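Local coordinates for putative MAR1 (Leishmania donovani, PDB 1X9G), which is of unknown function but belongs to the isochorismatase superfamily and may be a ribonuclease, at residues L12-H15 with Y16-K20; K155-S158 with S159-P162; T168-S171 with I172-M176; K178-D182 with P183-R187. All blocks are in the same frame, centred on the assembly; numbering follows the deposited sequence.

Interaction 1: L12-H15 with Y16-K20; sequences LMPH and YSKGK
With chi1 at -174°, His-15 swings its ring away from its own backbone N, while Tyr-16 has CG between backbone N and carbonyl carbon (chi1 59°). Both rings then head off in one direction, and the imidazole lies against the phenol ring. The residues belong to a type I beta turn, His-15 to Lys-18, in the loop that leads into strand 21-26 of the parallel sheet. The turn is closed by Lys-18 N giving a hydrogen bond to His-15 O at 3.0 Å. The two rings are inclined at 40° to each other, so the pair is oblique. His-15 CE1 sits over the centre of one face of the Tyr-16 ring, 3.4 Å above its plane. On the same imidazole, ND1 meets Ser-17 OG, which lies at the ring edge in the plane of the imidazole. The two are hydrogen-bonded, and either could be the donor.

Outside the turn, His-15 NE2 bonds Asp-182 OD1, and Tyr-16 OH bonds Asp-182 OD2 and Asn-184 ND2. Both nitrogens of the imidazole are therefore engaged, which limits rotation of the ring. Tyr-16 also joins Met-176 through a backbone hydrogen bond, which ties the turn to the end of helix 169-176. Lys-18 bends at its last torsion and crosses Pro-14 at about a right angle, with Lys-18 CD and Pro-14 CB 3.9 Å apart.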
# COMPACT_ATOMS: atom_id res chain seq x y z
N LEU A 12 16.34 -5.32 -7.98
CA LEU A 12 16.50 -3.87 -8.25
C LEU A 12 17.14 -3.63 -9.62
O LEU A 12 17.22 -4.58 -10.41
CB LEU A 12 17.32 -3.21 -7.13
CG LEU A 12 16.80 -3.22 -5.70
CD1 LEU A 12 17.89 -3.00 -4.72
CD2 LEU A 12 15.74 -2.14 -5.53
N MET A 13 17.56 -2.41 -9.94
CA MET A 13 18.42 -2.20 -11.14
C MET A 13 19.73 -3.03 -11.04
O MET A 13 20.35 -3.09 -9.96
CB MET A 13 18.75 -0.72 -11.36
CG MET A 13 17.53 0.10 -11.71
SD MET A 13 17.83 1.53 -12.71
CE MET A 13 17.91 0.78 -14.34
N PRO A 14 20.11 -3.71 -12.12
CA PRO A 14 21.39 -4.42 -12.11
C PRO A 14 22.50 -3.41 -12.36
O PRO A 14 22.18 -2.28 -12.80
CB PRO A 14 21.27 -5.41 -13.29
CG PRO A 14 20.27 -4.81 -14.21
CD PRO A 14 19.39 -3.86 -13.41
N HIS A 15 23.76 -3.78 -12.07
CA HIS A 15 24.95 -2.98 -12.42
C HIS A 15 24.83 -2.44 -13.85
O HIS A 15 24.41 -3.16 -14.75
CB HIS A 15 26.29 -3.74 -12.21
CG HIS A 15 27.48 -2.86 -12.44
ND1 HIS A 15 28.18 -2.85 -13.63
CD2 HIS A 15 28.01 -1.85 -11.69
CE1 HIS A 15 29.11 -1.90 -13.60
NE2 HIS A 15 29.02 -1.28 -12.44
N TYR A 16 25.18 -1.17 -14.06
CA TYR A 16 25.02 -0.52 -15.38
C TYR A 16 25.56 -1.27 -16.61
O TYR A 16 25.07 -1.05 -17.73
CB TYR A 16 25.56 0.93 -15.40
CG TYR A 16 27.03 1.13 -15.07
CD1 TYR A 16 27.40 1.82 -13.91
CD2 TYR A 16 28.06 0.69 -15.93
CE1 TYR A 16 28.74 2.04 -13.59
CE2 TYR A 16 29.44 0.90 -15.61
CZ TYR A 16 29.76 1.58 -14.43
OH TYR A 16 31.08 1.83 -14.03
N SER A 17 26.53 -2.16 -16.39
CA SER A 17 27.20 -2.87 -17.46
C SER A 17 26.54 -4.20 -17.84
O SER A 17 26.97 -4.85 -18.79
CB SER A 17 28.68 -3.12 -17.10
OG SER A 17 28.78 -4.01 -15.99
N LYS A 18 25.53 -4.60 -17.08
CA LYS A 18 24.72 -5.79 -17.40
C LYS A 18 23.51 -5.35 -18.27
O LYS A 18 22.54 -4.77 -17.76
CB LYS A 18 24.29 -6.49 -16.10
CG LYS A 18 23.55 -7.84 -16.27
CD LYS A 18 23.08 -8.46 -14.91
CE LYS A 18 21.80 -9.36 -15.06
NZ LYS A 18 20.44 -8.64 -15.24
N GLY A 19 23.60 -5.57 -19.58
CA GLY A 19 22.51 -5.24 -20.52
C GLY A 19 22.46 -3.79 -20.95
O GLY A 19 23.50 -3.12 -20.99
N LYS A 20 21.27 -3.32 -21.31
CA LYS A 20 21.05 -1.93 -21.72
C LYS A 20 19.85 -1.35 -20.98
O LYS A 20 18.91 -2.06 -20.64
CB LYS A 20 20.77 -1.81 -23.24
CG LYS A 20 21.76 -2.51 -24.17
CD LYS A 20 21.66 -1.97 -25.59
CE LYS A 20 23.01 -2.11 -26.39
NZ LYS A 20 23.81 -0.83 -26.52

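Interaction 2: K155-S158 with S159-P162; sequences KLMS and SWGP
The contact lies where helix 147-158 gives way to the loop before strand 164-167, a helix-to-strand connection of the parallel alpha/beta fold. Trp-160 turns back against the last turn of that helix and meets Leu-156 and Met-157. Its CG is anti to the carbonyl carbon (chi1 -70°), and the indole has one face toward the helix backbone. Over that face lie Leu-156 O and Met-157 CA, both offset toward the rim. Met-157 CA makes a CH-pi contact with the five-membered ring, 4.2 Å from its centroid. The side chain of Met-157 continues past the six-membered ring. Its CG is 3.6 Å from Trp-160 CZ3, and its sulfur forms an oblique Met-aromatic contact. Leu-156 reaches the benzo part with CD1, which is 3.5 Å from Trp-160 CZ2.

Ser-159 closes off the helix end with backbone and hydroxyl alike. Leu-156 O accepts from Ser-159 N at 3.0 Å and also from Ser-159 OG, at a modelled distance so short that its exact length is doubtful. A weak bond from Ser-159 N to Lys-155 O adds to them.

Leu-122 and Val-125 of helix 117-130 pack on both Met-157 and Trp-160. Arg-11 of the third subunit makes a cation-pi contact with the indole, so the loop after the helix takes part in a subunit contact. The backbone of the tryptophan is held too: Trp-160 N donates to Met-157 O at 3.0 Å.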
# COMPACT_ATOMS: atom_id res chain seq x y z
N LYS A 155 -0.07 4.60 -6.73
CA LYS A 155 -0.50 3.35 -6.09
C LYS A 155 -0.81 2.25 -7.07
O LYS A 155 -0.41 1.14 -6.87
CB LYS A 155 -1.77 3.44 -5.21
CG LYS A 155 -2.01 4.63 -4.36
CD LYS A 155 -1.12 4.69 -3.13
CE LYS A 155 -1.93 5.29 -1.93
NZ LYS A 155 -1.12 5.22 -0.67
N LEU A 156 -1.55 2.51 -8.12
CA LEU A 156 -1.80 1.45 -9.09
C LEU A 156 -0.44 0.82 -9.49
O LEU A 156 -0.25 -0.39 -9.43
CB LEU A 156 -2.42 2.02 -10.37
CG LEU A 156 -3.54 1.22 -11.00
CD1 LEU A 156 -3.61 1.47 -12.52
CD2 LEU A 156 -3.56 -0.30 -10.61
N MET A 157 0.45 1.66 -9.96
CA MET A 157 1.73 1.18 -10.49
C MET A 157 2.59 0.43 -9.44
O MET A 157 3.26 -0.51 -9.81
CB MET A 157 2.55 2.32 -11.11
CG MET A 157 1.95 2.90 -12.40
SD MET A 157 2.98 4.13 -13.27
CE MET A 157 2.73 5.63 -12.30
N SER A 158 2.58 0.85 -8.17
CA SER A 158 3.22 0.13 -7.06
C SER A 158 2.74 -1.33 -6.90
O SER A 158 3.38 -2.15 -6.25
CB SER A 158 2.91 0.87 -5.74
OG SER A 158 3.82 1.96 -5.55
N SER A 159 1.55 -1.62 -7.41
CA SER A 159 1.02 -2.97 -7.34
C SER A 159 1.37 -3.78 -8.56
O SER A 159 0.88 -4.87 -8.69
CB SER A 159 -0.50 -2.91 -7.19
OG SER A 159 -1.08 -2.53 -8.44
N TRP A 160 2.21 -3.25 -9.45
CA TRP A 160 2.60 -3.90 -10.73
C TRP A 160 3.98 -4.60 -10.66
O TRP A 160 4.66 -4.74 -11.71
CB TRP A 160 2.63 -2.87 -11.91
CG TRP A 160 1.27 -2.40 -12.32
CD1 TRP A 160 0.06 -2.90 -11.88
CD2 TRP A 160 0.94 -1.34 -13.26
NE1 TRP A 160 -0.97 -2.24 -12.49
CE2 TRP A 160 -0.46 -1.29 -13.35
CE3 TRP A 160 1.71 -0.47 -14.08
CZ2 TRP A 160 -1.14 -0.39 -14.18
CZ3 TRP A 160 1.03 0.43 -14.92
CH2 TRP A 160 -0.38 0.47 -14.94
N GLY A 161 4.42 -4.99 -9.46
CA GLY A 161 5.72 -5.66 -9.31
C GLY A 161 5.57 -7.08 -9.84
O GLY A 161 4.43 -7.51 -10.08
N PRO A 162 6.70 -7.83 -10.04
CA PRO A 162 8.13 -7.52 -9.79
C PRO A 162 8.83 -6.74 -10.88
O PRO A 162 9.94 -6.27 -10.69
CB PRO A 162 8.78 -8.90 -9.69
CG PRO A 162 7.87 -9.83 -10.44
CD PRO A 162 6.50 -9.23 -10.51

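Interaction 3: T168-S171 with I172-M176; sequences TSES and ILLQM
Ser-171 and Gln-175 meet one turn apart on helix 169-176, which follows strand 164-167 of the parallel sheet. Gln-175 NE2 donates to Ser-171 OG at 2.9 Å. The hydroxyl lies almost in the plane of the amide, 5° out of it. Ser-171 OG is anti to the backbone N (chi1 -160°), and the glutamine chain runs extended beyond CG to reach it. On the way, Gln-175 CG lies 3.1 Å from Ser-171 O.

Around this pair run the backbone bonds of the helix. Ile-172 N donates to Thr-168 O at 2.9 Å, Leu-173 N to Ser-169 O at 3.0 Å, and Leu-174 N to Glu-170 O at 3.3 Å. Thr-168 holds the N-cap position. The aliphatic side chains lean back on these carbonyls, as where Leu-174 CG lies 3.4 Å from Glu-170 O.

Further out, this face of the helix is part of an interface with the second subunit, whose His-118 bonds Ser-171 OG through its carbonyl O and Glu-170 OE2 through NE2, and whose Asp-149 bonds Thr-168 OG1. Within the chain, Ser-169 OG bonds both Asp-140 and Arg-48. The other end of the Gln-175 amide, OE1, accepts from Met-13 N.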
# COMPACT_ATOMS: atom_id res chain seq x y z
N THR A 168 13.53 6.52 -6.38
CA THR A 168 13.89 7.89 -6.66
C THR A 168 15.16 7.86 -7.43
O THR A 168 15.80 6.81 -7.53
CB THR A 168 14.08 8.77 -5.37
OG1 THR A 168 15.02 8.15 -4.49
CG2 THR A 168 12.78 8.98 -4.60
N SER A 169 15.54 9.00 -7.97
CA SER A 169 16.79 9.17 -8.73
C SER A 169 18.07 8.92 -7.95
O SER A 169 19.01 8.37 -8.51
CB SER A 169 16.82 10.51 -9.49
OG SER A 169 16.87 11.64 -8.62
N GLU A 170 18.13 9.27 -6.67
CA GLU A 170 19.34 8.91 -5.93
C GLU A 170 19.38 7.41 -5.73
O GLU A 170 20.37 6.79 -5.99
CB GLU A 170 19.53 9.71 -4.64
CG GLU A 170 20.50 9.10 -3.66
CD GLU A 170 20.90 10.05 -2.53
OE1 GLU A 170 21.41 11.12 -2.90
OE2 GLU A 170 20.74 9.73 -1.29
N SER A 171 18.27 6.80 -5.35
CA SER A 171 18.23 5.33 -5.21
C SER A 171 18.68 4.67 -6.49
O SER A 171 19.45 3.75 -6.46
CB SER A 171 16.81 4.84 -4.95
OG SER A 171 16.85 3.54 -4.38
N ILE A 172 18.15 5.12 -7.61
CA ILE A 172 18.47 4.56 -8.92
C ILE A 172 19.94 4.72 -9.37
O ILE A 172 20.50 3.76 -9.91
CB ILE A 172 17.51 5.13 -10.00
CG1 ILE A 172 16.14 4.44 -9.90
CG2 ILE A 172 18.05 4.93 -11.42
CD1 ILE A 172 15.07 5.12 -10.84
N LEU A 173 20.55 5.91 -9.18
CA LEU A 173 21.98 6.05 -9.52
C LEU A 173 22.85 5.05 -8.75
O LEU A 173 23.65 4.36 -9.34
CB LEU A 173 22.53 7.47 -9.32
CG LEU A 173 21.98 8.70 -10.06
CD1 LEU A 173 23.10 9.69 -10.36
CD2 LEU A 173 21.14 8.41 -11.34
N LEU A 174 22.64 4.95 -7.45
CA LEU A 174 23.28 4.00 -6.56
C LEU A 174 23.06 2.52 -6.86
O LEU A 174 23.82 1.66 -6.41
CB LEU A 174 22.79 4.28 -5.14
CG LEU A 174 23.23 5.63 -4.58
CD1 LEU A 174 22.96 5.74 -3.08
CD2 LEU A 174 24.75 5.91 -4.87
N GLN A 175 21.97 2.21 -7.56
CA GLN A 175 21.62 0.83 -7.79
C GLN A 175 22.39 0.36 -9.02
O GLN A 175 22.75 -0.81 -9.11
CB GLN A 175 20.11 0.69 -8.03
CG GLN A 175 19.21 0.66 -6.76
CD GLN A 175 17.73 0.76 -7.14
OE1 GLN A 175 17.29 0.06 -8.03
NE2 GLN A 175 17.00 1.68 -6.54
N MET A 176 22.62 1.26 -9.95
CA MET A 176 23.38 0.97 -11.13
C MET A 176 24.93 0.91 -10.90
O MET A 176 25.62 0.24 -11.67
CB MET A 176 23.03 1.99 -12.22
CG MET A 176 21.66 1.79 -12.86
SD MET A 176 21.10 3.20 -13.90
CE MET A 176 21.47 2.55 -15.55

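Interaction 4: K178-D182 with P183-R187; sequences KDAMD and PNFKR
Two type I beta turns follow each other, Asp-179 to Asp-182 and Asp-182 to Phe-185, and the second is closed by Phe-185 N donating to Asp-182 O at 2.9 Å. They lead into helix 185-191. Asp-182 caps the way in: its OD2 accepts from Asn-184 N at 3.0 Å, on the anti side and 34° out of the carboxylate plane. With CG anti to the backbone N (chi1 -169°), the carboxylate crosses the proline ring at a slant, with Asp-182 CG 3.3 Å from Pro-183 CD. Both carboxylate oxygens also serve the side chains of His-15 and Tyr-16.

Phe-185 turns its ring back to the first turn, so that Ala-180 CA lies over one face, toward its rim. Ala-180 CA makes a CH-pi contact, 4.0 Å from the ring centroid and 20° off the normal. Ala-180 CB touches the rim at Phe-185 CE1, 3.9 Å away. Ala-180 also packs on Phe-93 of the second subunit, which brings this loop into the assembly.

The first turn carries an Asx turn of its own. Asp-179 OD1, which also bonds Thr-91 OG1 of the second subunit, accepts from Met-181 N at 3.1 Å.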
# COMPACT_ATOMS: atom_id res chain seq x y z
N LYS A 178 27.09 -0.53 -8.30
CA LYS A 178 26.82 -1.17 -7.01
C LYS A 178 27.85 -0.98 -5.85
O LYS A 178 27.68 -1.52 -4.75
CB LYS A 178 26.44 -2.62 -7.26
CG LYS A 178 25.12 -2.82 -8.07
CD LYS A 178 24.22 -3.91 -7.39
CE LYS A 178 22.92 -4.19 -8.13
NZ LYS A 178 21.94 -3.02 -8.15
N ASP A 179 28.89 -0.14 -6.09
CA ASP A 179 30.09 -0.04 -5.22
C ASP A 179 30.69 1.37 -5.24
O ASP A 179 30.78 1.98 -6.30
CB ASP A 179 31.14 -1.04 -5.71
CG ASP A 179 32.06 -1.54 -4.60
OD1 ASP A 179 32.79 -0.73 -3.96
OD2 ASP A 179 32.06 -2.79 -4.38
N ALA A 180 31.12 1.90 -4.09
CA ALA A 180 31.75 3.24 -4.05
C ALA A 180 33.19 3.26 -4.61
O ALA A 180 33.80 4.33 -4.72
CB ALA A 180 31.70 3.84 -2.63
N MET A 181 33.73 2.08 -4.95
CA MET A 181 35.05 1.96 -5.62
C MET A 181 34.90 1.63 -7.10
O MET A 181 35.80 1.08 -7.73
CB MET A 181 35.93 0.94 -4.90
CG MET A 181 36.44 1.42 -3.53
SD MET A 181 37.68 2.77 -3.57
CE MET A 181 36.69 4.27 -3.37
N ASP A 182 33.74 1.98 -7.65
CA ASP A 182 33.41 1.71 -9.04
C ASP A 182 34.14 2.73 -9.90
O ASP A 182 34.21 3.90 -9.51
CB ASP A 182 31.90 1.85 -9.25
CG ASP A 182 31.46 1.34 -10.59
OD1 ASP A 182 31.22 0.12 -10.71
OD2 ASP A 182 31.37 2.14 -11.54
N PRO A 183 34.65 2.32 -11.09
CA PRO A 183 35.46 3.24 -11.91
C PRO A 183 34.66 4.49 -12.23
O PRO A 183 35.22 5.59 -12.43
CB PRO A 183 35.74 2.44 -13.18
CG PRO A 183 35.65 1.03 -12.78
CD PRO A 183 34.55 0.99 -11.73
N ASN A 184 33.33 4.34 -12.24
CA ASN A 184 32.50 5.49 -12.58
C ASN A 184 31.92 6.29 -11.41
O ASN A 184 31.28 7.32 -11.62
CB ASN A 184 31.50 5.15 -13.67
CG ASN A 184 32.14 5.15 -15.02
OD1 ASN A 184 32.73 6.16 -15.45
ND2 ASN A 184 32.06 4.03 -15.71
N PHE A 185 32.24 5.85 -10.19
CA PHE A 185 31.66 6.44 -9.01
C PHE A 185 31.88 7.94 -8.77
O PHE A 185 30.91 8.64 -8.53
CB PHE A 185 31.93 5.62 -7.74
CG PHE A 185 31.23 6.19 -6.55
CD1 PHE A 185 31.95 6.75 -5.50
CD2 PHE A 185 29.83 6.27 -6.53
CE1 PHE A 185 31.27 7.33 -4.40
CE2 PHE A 185 29.15 6.85 -5.47
CZ PHE A 185 29.86 7.38 -4.40
N LYS A 186 33.12 8.40 -8.79
CA LYS A 186 33.48 9.83 -8.64
C LYS A 186 32.67 10.73 -9.55
O LYS A 186 32.22 11.81 -9.15
CB LYS A 186 34.98 10.01 -8.98
CG LYS A 186 35.68 11.36 -8.56
CD LYS A 186 36.56 11.17 -7.27
CE LYS A 186 37.60 12.31 -7.10
NZ LYS A 186 38.90 12.07 -7.87
N ARG A 187 32.50 10.29 -10.80
CA ARG A 187 31.70 11.03 -11.76
C ARG A 187 30.22 11.07 -11.36
O ARG A 187 29.61 12.13 -11.34
CB ARG A 187 31.85 10.42 -13.16
CG ARG A 187 32.95 11.03 -14.05
CD ARG A 187 33.08 10.22 -15.33
NE ARG A 187 32.45 10.87 -16.48
CZ ARG A 187 32.57 10.48 -17.76
NH1 ARG A 187 33.28 9.39 -18.07
NH2 ARG A 187 31.97 11.16 -18.73

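In the fold
Interaction 3 is the buried one; interactions 1 and 4 lie at the surface, and interaction 2 is partly buried. Interactions 1, 3 and 4 form one group on the same side of the chain's centre. Segment 12-20 touches both of the others: it bonds to helix 169-176 and to the turns before helix 185-191. Interaction 2 stands apart, its centre about 21 Å from that of interaction 1 and about 30 Å from that of interaction 4. Its packing centres on an indole, with a serine closing the helix end; the others combine polar bonds with smaller side-chain contacts. Interactions 3 and 4 both meet the second subunit, while the indole of interaction 2 meets the third.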